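Local coordinates for pyocin-S2 immunity protein (PDB 4QKO) that binds the HNH nuclease domain of the bacterial toxin pyocin S2 and thereby probably protects the producing cell from its own bacteriocin, at residues Tyr8-Phe13 against Pro82-Gly87; Leu44-Ser49 against Glu74-Lys79; Gln36-Phe41 against Leu53-Asn58; Phe16-Tyr21 against Asp63-Val68. One frame throughout, in Å; residues are numbered along the deposited sequence.

Contact 1 (Tyr8-Phe13 against Pro82-Gly87); sequences YTEKEF and PGFKAG
Phe-84 carries the apolar part of this contact, its ring laid against the first turn of helix 10-21. Glu-10 CA sits over one face, 3.9 Å from the centroid of the Phe-84 ring, a CH-pi contact, and Glu-10 CB follows at 3.5 Å from Phe-84 CD2. With CG anti to its own nitrogen (chi1 -168°) and an extended chain, Glu-10 runs on past the ring to a salt bridge with Lys-73. The far end of Phe-84 meets Phe-13: CE1 lies 3.6 Å from Phe-13 CB, and the two rings are inclined at 37°. Val-69 of helix 65-78 touches both phenylalanines.

Polar links join the backbones. Lys-85 N gives a weak, bent hydrogen bond to Tyr-8 O (2.9 Å), and Thr-9 CA makes a CH...O contact with Lys-85 O. A water accepts from Glu-10 N and donates to the same carbonyl.

Within the helix start, Thr-9 and Glu-12 form a capping box: Glu-12 N donates to Thr-9 OG1 (3.1 Å), and Thr-9 N to Glu-12 OE1 (3.0 Å).

The chemistry implies that the C-terminal tail is held mainly by one aromatic ring, with bridging water and weak backbone links supplementing it.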
loop_
_atom_site.group_PDB
_atom_site.type_symbol
_atom_site.label_atom_id
_atom_site.label_comp_id
_atom_site.label_asym_id
_atom_site.label_seq_id
_atom_site.Cartn_x
_atom_site.Cartn_y
_atom_site.Cartn_z
ATOM N N TYR A 8 16.696 13.282 15.671
ATOM C CA TYR A 8 15.769 12.562 16.498
ATOM C C TYR A 8 16.497 11.876 17.621
ATOM O O TYR A 8 17.563 11.294 17.399
ATOM C CB TYR A 8 15.103 11.471 15.674
ATOM C CG TYR A 8 14.139 11.958 14.636
ATOM C CD1 TYR A 8 14.580 12.532 13.436
ATOM C CD2 TYR A 8 12.789 11.829 14.843
ATOM C CE1 TYR A 8 13.677 12.952 12.453
ATOM C CE2 TYR A 8 11.881 12.251 13.891
ATOM C CZ TYR A 8 12.334 12.823 12.705
ATOM O OH TYR A 8 11.417 13.235 11.799
ATOM N N THR A 9 15.923 11.861 18.810
ATOM C CA THR A 9 16.239 10.789 19.715
ATOM C C THR A 9 15.607 9.507 19.212
ATOM O O THR A 9 14.644 9.553 18.452
ATOM C CB THR A 9 15.718 11.018 21.124
ATOM O OG1 THR A 9 14.299 11.030 21.128
ATOM C CG2 THR A 9 16.221 12.349 21.661
ATOM N N GLU A 10 16.126 8.372 19.680
ATOM C CA GLU A 10 15.523 7.071 19.398
ATOM C C GLU A 10 14.034 7.034 19.780
ATOM O O GLU A 10 13.217 6.548 18.998
ATOM C CB GLU A 10 16.259 5.941 20.111
ATOM C CG GLU A 10 15.867 4.564 19.625
ATOM C CD GLU A 10 16.646 3.437 20.282
ATOM O OE1 GLU A 10 16.116 2.297 20.384
ATOM O OE2 GLU A 10 17.814 3.667 20.666
ATOM N N LYS A 11 13.672 7.553 20.968
ATOM C CA LYS A 11 12.259 7.596 21.368
ATOM C C LYS A 11 11.377 8.410 20.401
ATOM O O LYS A 11 10.223 7.980 20.089
ATOM C CB LYS A 11 12.133 8.118 22.805
ATOM C CG LYS A 11 10.720 8.097 23.351
ATOM C CD LYS A 11 9.967 9.380 23.011
ATOM C CE LYS A 11 10.025 10.366 24.172
ATOM N NZ LYS A 11 9.307 9.826 25.359
ATOM N N GLU A 12 11.888 9.555 19.932
ATOM C CA GLU A 12 11.205 10.391 18.936
ATOM C C GLU A 12 11.047 9.672 17.600
ATOM O O GLU A 12 10.045 9.807 16.895
ATOM C CB GLU A 12 11.913 11.700 18.646
ATOM C CG GLU A 12 11.811 12.751 19.785
ATOM C CD GLU A 12 12.801 13.961 19.689
ATOM O OE1 GLU A 12 13.806 13.933 18.914
ATOM O OE2 GLU A 12 12.559 14.982 20.432
ATOM N N PHE A 13 12.098 8.979 17.196
ATOM C CA PHE A 13 12.003 8.271 15.927
ATOM C C PHE A 13 11.022 7.094 16.021
ATOM O O PHE A 13 10.294 6.848 15.105
ATOM C CB PHE A 13 13.364 7.751 15.484
ATOM C CG PHE A 13 13.346 7.239 14.094
ATOM C CD1 PHE A 13 13.161 8.117 13.053
ATOM C CD2 PHE A 13 13.479 5.886 13.829
ATOM C CE1 PHE A 13 13.138 7.670 11.738
ATOM C CE2 PHE A 13 13.479 5.432 12.503
ATOM C CZ PHE A 13 13.286 6.328 11.464
ATOM N N PRO A 82 25.878 8.448 11.188
ATOM C CA PRO A 82 25.429 9.077 12.457
ATOM C C PRO A 82 24.162 8.429 13.029
ATOM O O PRO A 82 23.302 8.025 12.258
ATOM C CB PRO A 82 25.099 10.531 12.077
ATOM C CG PRO A 82 25.769 10.747 10.740
ATOM C CD PRO A 82 25.973 9.416 10.085
ATOM N N GLY A 83 24.076 8.363 14.359
ATOM C CA GLY A 83 23.004 7.745 15.053
ATOM C C GLY A 83 22.071 8.763 15.655
ATOM O O GLY A 83 22.123 9.934 15.367
ATOM N N PHE A 84 21.188 8.279 16.499
ATOM C CA PHE A 84 20.174 9.105 17.105
ATOM C C PHE A 84 20.861 10.039 18.087
ATOM O O PHE A 84 21.851 9.674 18.725
ATOM C CB PHE A 84 19.171 8.239 17.882
ATOM C CG PHE A 84 18.348 7.341 17.015
ATOM C CD1 PHE A 84 17.621 7.869 15.947
ATOM C CD2 PHE A 84 18.318 5.990 17.238
ATOM C CE1 PHE A 84 16.858 7.059 15.152
ATOM C CE2 PHE A 84 17.567 5.148 16.420
ATOM C CZ PHE A 84 16.856 5.690 15.365
ATOM N N LYS A 85 20.324 11.242 18.190
ATOM C CA LYS A 85 20.610 12.106 19.327
ATOM C C LYS A 85 20.404 11.390 20.658
ATOM O O LYS A 85 19.420 10.672 20.842
ATOM C CB LYS A 85 19.687 13.297 19.294
ATOM C CG LYS A 85 20.075 14.351 20.312
ATOM C CD LYS A 85 19.384 15.663 19.951
ATOM C CE LYS A 85 17.871 15.569 20.104
ATOM N NZ LYS A 85 17.249 16.933 20.104
ATOM N N ALA A 86 21.311 11.631 21.604
ATOM C CA ALA A 86 21.188 11.040 22.943
ATOM C C ALA A 86 19.917 11.570 23.633
ATOM O O ALA A 86 19.524 12.724 23.407
ATOM C CB ALA A 86 22.437 11.369 23.781
ATOM N N GLY A 87 19.269 10.720 24.435
ATOM C CA GLY A 87 18.078 11.107 25.230
ATOM C C GLY A 87 18.467 11.447 26.666
ATOM O O GLY A 87 17.613 11.770 27.501
HETATM O O HOH W 1 18.249 8.350 21.651
#

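Contact 2 (Leu44-Ser49 against Glu74-Lys79); sequences LTEHPS and EWRASK
His-47 and Trp-75 have the closest CA atoms, 7.7 Å apart, where the chain leaving helix 31-45 passes the last turns of helix 65-78. The exit is an ST turn, His-47 N donating to Thr-45 OG1, and Glu-46 takes a positive phi of 63° as the chain turns out of the helix, in the four-helix fold of colicin-type immunity proteins.

Trp-75 offers one indole face to this turn. The His-47 ring comes edge-on to it, an edge-to-face pair with the five-membered ring, and CD2 is 3.6 Å from Trp-75 CG. Over the same face, Pro-48 CD presses on the six-membered ring, 3.4 Å from Trp-75 CZ2. Lys-79 CG covers the opposite face. Ser-49 N donates to His-47 ND1 in the imidazole plane (2.9 Å), which helps to fix the rotation of that ring.

Arg-76 bends at chi3 (63°) to bring its guanidinium beside the helix end. NH1 donates twice, in the guanidinium plane: to Thr-45 O (3.0 Å), from well above the carbonyl plane, and to Glu-46 in a salt bridge. Arg-76 NH2 hydrogen-bonds Pro-82 O in the C-terminal segment. In the salt bridge, Arg-76 NH1 meets Glu-46 OE2 on its anti side at 2.6 Å, nearly straight at 168°, and a water links that oxygen to NH2.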
loop_
_atom_site.group_PDB
_atom_site.type_symbol
_atom_site.label_atom_id
_atom_site.label_comp_id
_atom_site.label_asym_id
_atom_site.label_seq_id
_atom_site.Cartn_x
_atom_site.Cartn_y
_atom_site.Cartn_z
ATOM N N LEU A 44 15.020 9.591 5.652
ATOM C CA LEU A 44 15.699 9.698 6.924
ATOM C C LEU A 44 16.610 8.494 7.226
ATOM O O LEU A 44 17.706 8.675 7.753
ATOM C CB LEU A 44 14.710 9.781 8.077
ATOM C CG LEU A 44 14.287 11.032 8.812
ATOM C CD1 LEU A 44 15.221 12.207 8.611
ATOM C CD2 LEU A 44 12.848 11.395 8.524
ATOM N N THR A 45 16.118 7.266 6.976
ATOM C CA THR A 45 16.854 6.075 7.439
ATOM C C THR A 45 18.049 5.847 6.531
ATOM O O THR A 45 19.056 5.304 6.993
ATOM C CB THR A 45 16.034 4.796 7.379
ATOM O OG1 THR A 45 15.534 4.665 6.071
ATOM C CG2 THR A 45 14.799 4.813 8.345
ATOM N N GLU A 46 17.917 6.191 5.246
ATOM C CA GLU A 46 18.925 5.859 4.249
ATOM C C GLU A 46 19.089 4.354 4.082
ATOM O O GLU A 46 20.052 3.907 3.461
ATOM C CB GLU A 46 20.302 6.501 4.544
ATOM C CG GLU A 46 20.188 8.004 4.617
ATOM C CD GLU A 46 21.465 8.733 5.093
ATOM O OE1 GLU A 46 21.819 9.705 4.404
ATOM O OE2 GLU A 46 22.067 8.381 6.138
ATOM N N HIS A 47 18.126 3.579 4.547
ATOM C CA HIS A 47 18.278 2.156 4.548
ATOM C C HIS A 47 17.881 1.608 3.177
ATOM O O HIS A 47 16.847 1.997 2.588
ATOM C CB HIS A 47 17.448 1.568 5.635
ATOM C CG HIS A 47 17.725 0.131 5.890
ATOM N ND1 HIS A 47 17.283 -0.846 5.043
ATOM C CD2 HIS A 47 18.310 -0.500 6.916
ATOM C CE1 HIS A 47 17.646 -2.019 5.499
ATOM N NE2 HIS A 47 18.240 -1.842 6.656
ATOM N N PRO A 48 18.632 0.639 2.686
ATOM C CA PRO A 48 18.312 0.155 1.356
ATOM C C PRO A 48 17.009 -0.659 1.191
ATOM O O PRO A 48 16.559 -0.830 0.101
ATOM C CB PRO A 48 19.551 -0.713 1.019
ATOM C CG PRO A 48 20.091 -1.084 2.282
ATOM C CD PRO A 48 19.913 0.078 3.178
ATOM N N SER A 49 16.381 -1.120 2.260
ATOM C CA SER A 49 15.055 -1.757 2.154
ATOM C C SER A 49 13.912 -0.719 2.093
ATOM O O SER A 49 12.804 -1.123 1.825
ATOM C CB SER A 49 14.804 -2.702 3.342
ATOM O OG SER A 49 15.843 -3.704 3.463
ATOM N N GLU A 74 20.760 -0.504 14.033
ATOM C CA GLU A 74 21.873 -1.451 13.993
ATOM C C GLU A 74 22.520 -1.399 12.661
ATOM O O GLU A 74 23.741 -1.463 12.584
ATOM C CB GLU A 74 21.409 -2.836 14.347
ATOM C CG GLU A 74 21.076 -3.032 15.822
ATOM C CD GLU A 74 20.725 -4.488 16.183
ATOM O OE1 GLU A 74 20.893 -5.422 15.321
ATOM O OE2 GLU A 74 20.328 -4.718 17.355
ATOM N N TRP A 75 21.739 -1.240 11.600
ATOM C CA TRP A 75 22.302 -1.077 10.253
ATOM C C TRP A 75 23.167 0.206 10.116
ATOM O O TRP A 75 24.331 0.145 9.660
ATOM C CB TRP A 75 21.224 -1.103 9.193
ATOM C CG TRP A 75 21.757 -0.848 7.788
ATOM C CD1 TRP A 75 22.295 -1.750 6.988
ATOM C CD2 TRP A 75 21.847 0.400 7.089
ATOM N NE1 TRP A 75 22.702 -1.191 5.834
ATOM C CE2 TRP A 75 22.440 0.134 5.857
ATOM C CE3 TRP A 75 21.429 1.697 7.361
ATOM C CZ2 TRP A 75 22.656 1.116 4.881
ATOM C CZ3 TRP A 75 21.659 2.687 6.425
ATOM C CH2 TRP A 75 22.261 2.376 5.169
ATOM N N ARG A 76 22.695 1.342 10.604
ATOM C CA ARG A 76 23.451 2.599 10.465
ATOM C C ARG A 76 24.705 2.512 11.311
ATOM O O ARG A 76 25.726 3.025 10.897
ATOM C CB ARG A 76 22.639 3.847 10.878
ATOM C CG ARG A 76 21.410 4.141 10.028
ATOM C CD ARG A 76 20.608 5.353 10.521
ATOM N NE ARG A 76 21.371 6.604 10.468
ATOM C CZ ARG A 76 21.642 7.325 9.384
ATOM N NH1 ARG A 76 21.145 7.042 8.199
ATOM N NH2 ARG A 76 22.409 8.398 9.537
ATOM N N ALA A 77 24.613 1.940 12.510
ATOM C CA ALA A 77 25.808 1.746 13.383
ATOM C C ALA A 77 26.873 0.910 12.663
ATOM O O ALA A 77 28.105 1.189 12.743
ATOM C CB ALA A 77 25.456 1.087 14.705
ATOM N N SER A 78 26.407 -0.113 11.978
ATOM C CA SER A 78 27.297 -1.072 11.306
ATOM C C SER A 78 27.942 -0.464 10.026
ATOM O O SER A 78 29.051 -0.836 9.642
ATOM C CB SER A 78 26.521 -2.312 10.942
ATOM O OG SER A 78 25.895 -2.108 9.663
ATOM N N LYS A 79 27.301 0.530 9.425
ATOM C CA LYS A 79 27.890 1.314 8.320
ATOM C C LYS A 79 28.672 2.561 8.739
ATOM O O LYS A 79 29.143 3.324 7.912
ATOM C CB LYS A 79 26.775 1.749 7.351
ATOM C CG LYS A 79 26.071 0.608 6.699
ATOM C CD LYS A 79 27.012 -0.323 5.939
ATOM C CE LYS A 79 26.248 -1.153 4.929
ATOM N NZ LYS A 79 27.118 -2.204 4.306
HETATM O O HOH W 2 24.035 9.613 7.050
#

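Contact 3 (Gln36-Phe41 against Leu53-Asn58); sequences QAVLEF and LLYYPN
Phe-41 reaches from helix 31-45 to the short helix 52-55 and meets two consecutive leucines. With CG anti to the backbone nitrogen (chi1 172°), its ring projects toward helix 52-55, and Leu-54 lies over one face, CG 3.9 Å from Phe-41 CE2. Phe-41 and Leu-54 run past each other in opposite directions. The Leu-53 side chain crosses that of Phe-41 at about a right angle, CD1 3.8 Å from Phe-41 CZ.

One turn earlier, Val-38 turns its CG2 methyl to the same helix, 4.3 Å from Leu-54 CD1 and 4.0 Å from Tyr-55 OH. Tyr-55, with CG anti to its carbonyl carbon (chi1 -55°), lays its ring back over Leu-54, whose CB packs on one face. No hydrogen bond spans the two segments; they meet through apolar packing. Ile-20 of helix 10-21 packs on Val-38, Leu-54 and Tyr-55, while Val-68 of helix 65-78 touches Phe-41.

The nuclease meets this site directly: Tyr-85 of the pyocin-S2 chain sets its ring nearly parallel to Tyr-55, and Tyr-56 OH hydrogen-bonds the backbone O of that same residue. A short third helix, packed on the core and carrying paired tyrosines to the toxin, is characteristic of colicin-type immunity proteins.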
loop_
_atom_site.group_PDB
_atom_site.type_symbol
_atom_site.label_atom_id
_atom_site.label_comp_id
_atom_site.label_asym_id
_atom_site.label_seq_id
_atom_site.Cartn_x
_atom_site.Cartn_y
_atom_site.Cartn_z
ATOM N N GLN A 36 3.585 10.972 2.140
ATOM C CA GLN A 36 4.706 11.864 2.419
ATOM C C GLN A 36 5.554 11.444 3.579
ATOM O O GLN A 36 6.783 11.491 3.505
ATOM C CB GLN A 36 4.214 13.303 2.639
ATOM C CG GLN A 36 3.911 13.930 1.309
ATOM C CD GLN A 36 5.137 13.851 0.391
ATOM O OE1 GLN A 36 6.242 14.303 0.777
ATOM N NE2 GLN A 36 4.964 13.231 -0.820
ATOM N N ALA A 37 4.917 10.974 4.633
ATOM C CA ALA A 37 5.660 10.496 5.794
ATOM C C ALA A 37 6.470 9.213 5.458
ATOM O O ALA A 37 7.592 9.076 5.879
ATOM C CB ALA A 37 4.696 10.206 6.887
ATOM N N VAL A 38 5.896 8.281 4.699
ATOM C CA VAL A 38 6.630 7.122 4.215
ATOM C C VAL A 38 7.877 7.552 3.385
ATOM O O VAL A 38 8.963 7.033 3.610
ATOM C CB VAL A 38 5.759 6.175 3.446
ATOM C CG1 VAL A 38 6.608 5.064 2.803
ATOM C CG2 VAL A 38 4.784 5.507 4.386
ATOM N N LEU A 39 7.715 8.511 2.489
ATOM C CA LEU A 39 8.851 9.057 1.673
ATOM C C LEU A 39 9.840 9.732 2.552
ATOM O O LEU A 39 11.037 9.496 2.413
ATOM C CB LEU A 39 8.336 9.989 0.585
ATOM C CG LEU A 39 7.516 9.295 -0.544
ATOM C CD1 LEU A 39 6.855 10.309 -1.485
ATOM C CD2 LEU A 39 8.342 8.305 -1.385
ATOM N N GLU A 40 9.374 10.466 3.558
ATOM C CA GLU A 40 10.265 11.027 4.575
ATOM C C GLU A 40 11.053 9.941 5.367
ATOM O O GLU A 40 12.246 10.116 5.589
ATOM C CB GLU A 40 9.522 11.953 5.544
ATOM C CG GLU A 40 9.198 13.298 4.926
ATOM C CD GLU A 40 8.371 14.292 5.793
ATOM O OE1 GLU A 40 8.728 14.530 6.980
ATOM O OE2 GLU A 40 7.422 14.921 5.238
ATOM N N PHE A 41 10.371 8.868 5.795
ATOM C CA PHE A 41 11.008 7.736 6.453
ATOM C C PHE A 41 12.137 7.188 5.596
ATOM O O PHE A 41 13.236 6.955 6.111
ATOM C CB PHE A 41 9.959 6.660 6.752
ATOM C CG PHE A 41 10.484 5.372 7.243
ATOM C CD1 PHE A 41 10.763 5.173 8.596
ATOM C CD2 PHE A 41 10.684 4.313 6.376
ATOM C CE1 PHE A 41 11.231 3.940 9.055
ATOM C CE2 PHE A 41 11.153 3.073 6.845
ATOM C CZ PHE A 41 11.439 2.876 8.173
ATOM N N LEU A 53 10.835 -2.079 5.124
ATOM C CA LEU A 53 11.046 -2.197 6.580
ATOM C C LEU A 53 9.697 -2.178 7.281
ATOM O O LEU A 53 9.530 -2.873 8.239
ATOM C CB LEU A 53 11.873 -1.036 7.093
ATOM C CG LEU A 53 13.332 -0.997 6.658
ATOM C CD1 LEU A 53 14.014 0.186 7.277
ATOM C CD2 LEU A 53 14.065 -2.245 7.113
ATOM N N LEU A 54 8.784 -1.351 6.753
ATOM C CA LEU A 54 7.482 -1.253 7.355
ATOM C C LEU A 54 6.512 -2.322 6.929
ATOM O O LEU A 54 5.754 -2.823 7.735
ATOM C CB LEU A 54 6.876 0.097 6.947
ATOM C CG LEU A 54 7.608 1.395 7.305
ATOM C CD1 LEU A 54 6.997 2.522 6.566
ATOM C CD2 LEU A 54 7.482 1.670 8.780
ATOM N N TYR A 55 6.467 -2.630 5.636
ATOM C CA TYR A 55 5.430 -3.466 5.038
ATOM C C TYR A 55 5.792 -4.869 4.609
ATOM O O TYR A 55 4.919 -5.722 4.487
ATOM C CB TYR A 55 4.755 -2.729 3.901
ATOM C CG TYR A 55 4.210 -1.392 4.389
ATOM C CD1 TYR A 55 3.239 -1.335 5.367
ATOM C CD2 TYR A 55 4.759 -0.219 3.984
ATOM C CE1 TYR A 55 2.775 -0.104 5.859
ATOM C CE2 TYR A 55 4.271 1.016 4.423
ATOM C CZ TYR A 55 3.304 1.062 5.380
ATOM O OH TYR A 55 2.904 2.265 5.915
ATOM N N TYR A 56 7.062 -5.121 4.378
ATOM C CA TYR A 56 7.496 -6.393 3.913
ATOM C C TYR A 56 8.760 -6.760 4.689
ATOM O O TYR A 56 9.883 -6.930 4.103
ATOM C CB TYR A 56 7.768 -6.374 2.387
ATOM C CG TYR A 56 6.558 -5.996 1.605
ATOM C CD1 TYR A 56 5.652 -6.945 1.225
ATOM C CD2 TYR A 56 6.343 -4.670 1.276
ATOM C CE1 TYR A 56 4.507 -6.584 0.488
ATOM C CE2 TYR A 56 5.237 -4.275 0.552
ATOM C CZ TYR A 56 4.299 -5.263 0.202
ATOM O OH TYR A 56 3.172 -4.923 -0.474
ATOM N N PRO A 57 8.648 -6.798 6.016
ATOM C CA PRO A 57 9.834 -6.852 6.869
ATOM C C PRO A 57 10.510 -8.222 6.797
ATOM O O PRO A 57 9.880 -9.263 6.487
ATOM C CB PRO A 57 9.244 -6.613 8.255
ATOM C CG PRO A 57 7.902 -7.191 8.098
ATOM C CD PRO A 57 7.438 -6.670 6.813
ATOM N N ASN A 58 11.824 -8.228 6.999
ATOM C CA ASN A 58 12.555 -9.478 7.031
ATOM C C ASN A 58 12.036 -10.386 8.169
ATOM O O ASN A 58 11.847 -9.912 9.287
ATOM C CB ASN A 58 14.009 -9.147 7.279
ATOM C CG ASN A 58 14.937 -10.323 7.034
ATOM O OD1 ASN A 58 14.695 -11.434 7.497
ATOM N ND2 ASN A 58 16.065 -10.045 6.396
#

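Contact 4 (Phe16-Tyr21 against Asp63-Val68); sequences FVKDIY and DSPAGV
Val-17 and Val-68 meet at the apolar centre, where helix 10-21 faces the start of helix 65-78: their CG1 methyls are 4.0 Å apart and their side chains cross obliquely. Phe-41 of helix 31-45 packs on both valines. Moving outward, Val-17 CG1 also touches Pro-65, the first residue of helix 65-78, at 4.0 Å from its CA. The pyrrolidine ring sits in a notch formed by successive turns of helix 10-21. Lys-18 CG lies 3.7 Å from Pro-65 CB on one flank, and Pro-65 CD stands over the Tyr-21 ring face, 4.1 Å from its centroid, as a CH-pi contact.

At the polar edge, Tyr-21 extends with CG anti to its nitrogen (chi1 -166°), which carries the phenol past the proline to Asp-63. Tyr-21 OH donates to Asp-63 OD1 (2.7 Å) from above the carboxylate plane, the two flat groups nearly perpendicular at 88°. Asp-63 OD2 accepts from Asn-71 of the pyocin-S2 chain, so the phenol probably helps to orient a toxin-binding carboxylate. Ser-64 caps the helix, OG accepting from Gly-67 N and also hydrogen-bonding Glu-62.

The arrangement is an N-capped helix start with first-turn proline, packed against the first helix of a four-helix immunity fold at the nuclease interface.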
loop_
_atom_site.group_PDB
_atom_site.type_symbol
_atom_site.label_atom_id
_atom_site.label_comp_id
_atom_site.label_asym_id
_atom_site.label_seq_id
_atom_site.Cartn_x
_atom_site.Cartn_y
_atom_site.Cartn_z
ATOM N N PHE A 16 7.498 8.520 15.630
ATOM C CA PHE A 16 7.230 8.755 14.203
ATOM C C PHE A 16 6.944 7.421 13.465
ATOM O O PHE A 16 5.923 7.294 12.753
ATOM C CB PHE A 16 8.425 9.384 13.596
ATOM C CG PHE A 16 8.367 9.652 12.114
ATOM C CD1 PHE A 16 7.364 10.422 11.545
ATOM C CD2 PHE A 16 9.411 9.201 11.284
ATOM C CE1 PHE A 16 7.376 10.728 10.160
ATOM C CE2 PHE A 16 9.455 9.534 9.906
ATOM C CZ PHE A 16 8.442 10.300 9.344
ATOM N N VAL A 17 7.790 6.395 13.680
ATOM C CA VAL A 17 7.547 5.114 12.989
ATOM C C VAL A 17 6.215 4.456 13.447
ATOM O O VAL A 17 5.457 3.928 12.637
ATOM C CB VAL A 17 8.748 4.173 13.237
ATOM C CG1 VAL A 17 8.410 2.841 12.675
ATOM C CG2 VAL A 17 10.032 4.724 12.603
ATOM N N LYS A 18 5.904 4.527 14.740
ATOM C CA LYS A 18 4.649 3.976 15.251
ATOM C C LYS A 18 3.497 4.710 14.607
ATOM O O LYS A 18 2.504 4.064 14.240
ATOM C CB LYS A 18 4.423 4.170 16.750
ATOM C CG LYS A 18 5.009 3.233 17.787
ATOM C CD LYS A 18 4.410 3.621 19.152
ATOM C CE LYS A 18 5.399 3.530 20.326
ATOM N NZ LYS A 18 5.473 2.153 20.884
ATOM N N ASP A 19 3.609 6.035 14.456
ATOM C CA ASP A 19 2.567 6.810 13.763
ATOM C C ASP A 19 2.331 6.392 12.335
ATOM O O ASP A 19 1.173 6.266 11.895
ATOM C CB ASP A 19 2.818 8.316 13.815
ATOM C CG ASP A 19 2.633 8.900 15.258
ATOM O OD1 ASP A 19 1.874 8.306 16.060
ATOM O OD2 ASP A 19 3.267 9.947 15.592
ATOM N N ILE A 20 3.418 6.203 11.598
ATOM C CA ILE A 20 3.279 5.700 10.218
ATOM C C ILE A 20 2.670 4.294 10.206
ATOM O O ILE A 20 1.701 4.036 9.475
ATOM C CB ILE A 20 4.648 5.636 9.492
ATOM C CG1 ILE A 20 5.183 7.038 9.336
ATOM C CG2 ILE A 20 4.478 4.934 8.163
ATOM C CD1 ILE A 20 6.564 7.169 8.704
ATOM N N TYR A 21 3.227 3.393 11.021
ATOM C CA TYR A 21 2.865 1.991 11.049
ATOM C C TYR A 21 1.422 1.726 11.448
ATOM O O TYR A 21 0.768 0.865 10.841
ATOM C CB TYR A 21 3.773 1.232 12.002
ATOM C CG TYR A 21 3.737 -0.249 11.906
ATOM C CD1 TYR A 21 4.510 -0.932 10.971
ATOM C CD2 TYR A 21 2.914 -0.985 12.752
ATOM C CE1 TYR A 21 4.444 -2.304 10.887
ATOM C CE2 TYR A 21 2.848 -2.362 12.695
ATOM C CZ TYR A 21 3.610 -3.035 11.779
ATOM O OH TYR A 21 3.539 -4.431 11.850
ATOM N N ASP A 63 8.257 -7.967 13.442
ATOM C CA ASP A 63 7.445 -7.060 12.629
ATOM C C ASP A 63 6.680 -6.121 13.535
ATOM O O ASP A 63 5.562 -6.451 13.951
ATOM C CB ASP A 63 6.476 -7.855 11.750
ATOM C CG ASP A 63 5.592 -6.957 10.896
ATOM O OD1 ASP A 63 5.743 -5.689 10.925
ATOM O OD2 ASP A 63 4.775 -7.524 10.146
ATOM N N SER A 64 7.257 -4.957 13.813
ATOM C CA SER A 64 6.687 -3.940 14.721
ATOM C C SER A 64 7.440 -2.641 14.568
ATOM O O SER A 64 8.561 -2.685 14.139
ATOM C CB SER A 64 6.872 -4.389 16.190
ATOM O OG SER A 64 8.225 -4.424 16.548
ATOM N N PRO A 65 6.922 -1.496 15.082
ATOM C CA PRO A 65 7.726 -0.261 15.100
ATOM C C PRO A 65 9.057 -0.418 15.829
ATOM O O PRO A 65 10.096 0.014 15.331
ATOM C CB PRO A 65 6.840 0.730 15.850
ATOM C CG PRO A 65 5.463 0.225 15.638
ATOM C CD PRO A 65 5.531 -1.256 15.483
ATOM N N ALA A 66 9.079 -1.124 16.956
ATOM C CA ALA A 66 10.393 -1.370 17.610
ATOM C C ALA A 66 11.353 -2.211 16.741
ATOM O O ALA A 66 12.559 -1.970 16.743
ATOM C CB ALA A 66 10.196 -2.061 18.936
ATOM N N GLY A 67 10.816 -3.192 16.028
ATOM C CA GLY A 67 11.613 -4.007 15.133
ATOM C C GLY A 67 12.212 -3.170 14.055
ATOM O O GLY A 67 13.352 -3.335 13.697
ATOM N N VAL A 68 11.429 -2.211 13.562
ATOM C CA VAL A 68 11.882 -1.336 12.492
ATOM C C VAL A 68 13.018 -0.469 12.994
ATOM O O VAL A 68 14.083 -0.315 12.337
ATOM C CB VAL A 68 10.760 -0.430 11.954
ATOM C CG1 VAL A 68 11.354 0.663 11.063
ATOM C CG2 VAL A 68 9.714 -1.253 11.260
#

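Contact 3 is the buried one, without a hydrogen bond between its two segments and almost wholly apolar; contact 4 is partly buried and passes from valines and proline to a tyrosine-aspartate bond. Their centres are about 9 Å apart, and both meet the pyocin-S2 chain. Contact 2, also partly buried, lies on the opposite side of the chain centre from contact 4 and relies on charge and indole packing, while contact 1 is a surface contact closing the C-terminal tail on the first helix. Helix 10-21 serves contacts 1 and 4, helix 31-45 contacts 2 and 3, and helix 65-78 contacts 2 and 4. Phe-13 joins contact 1 to the core by touching Phe-41 and Thr-45.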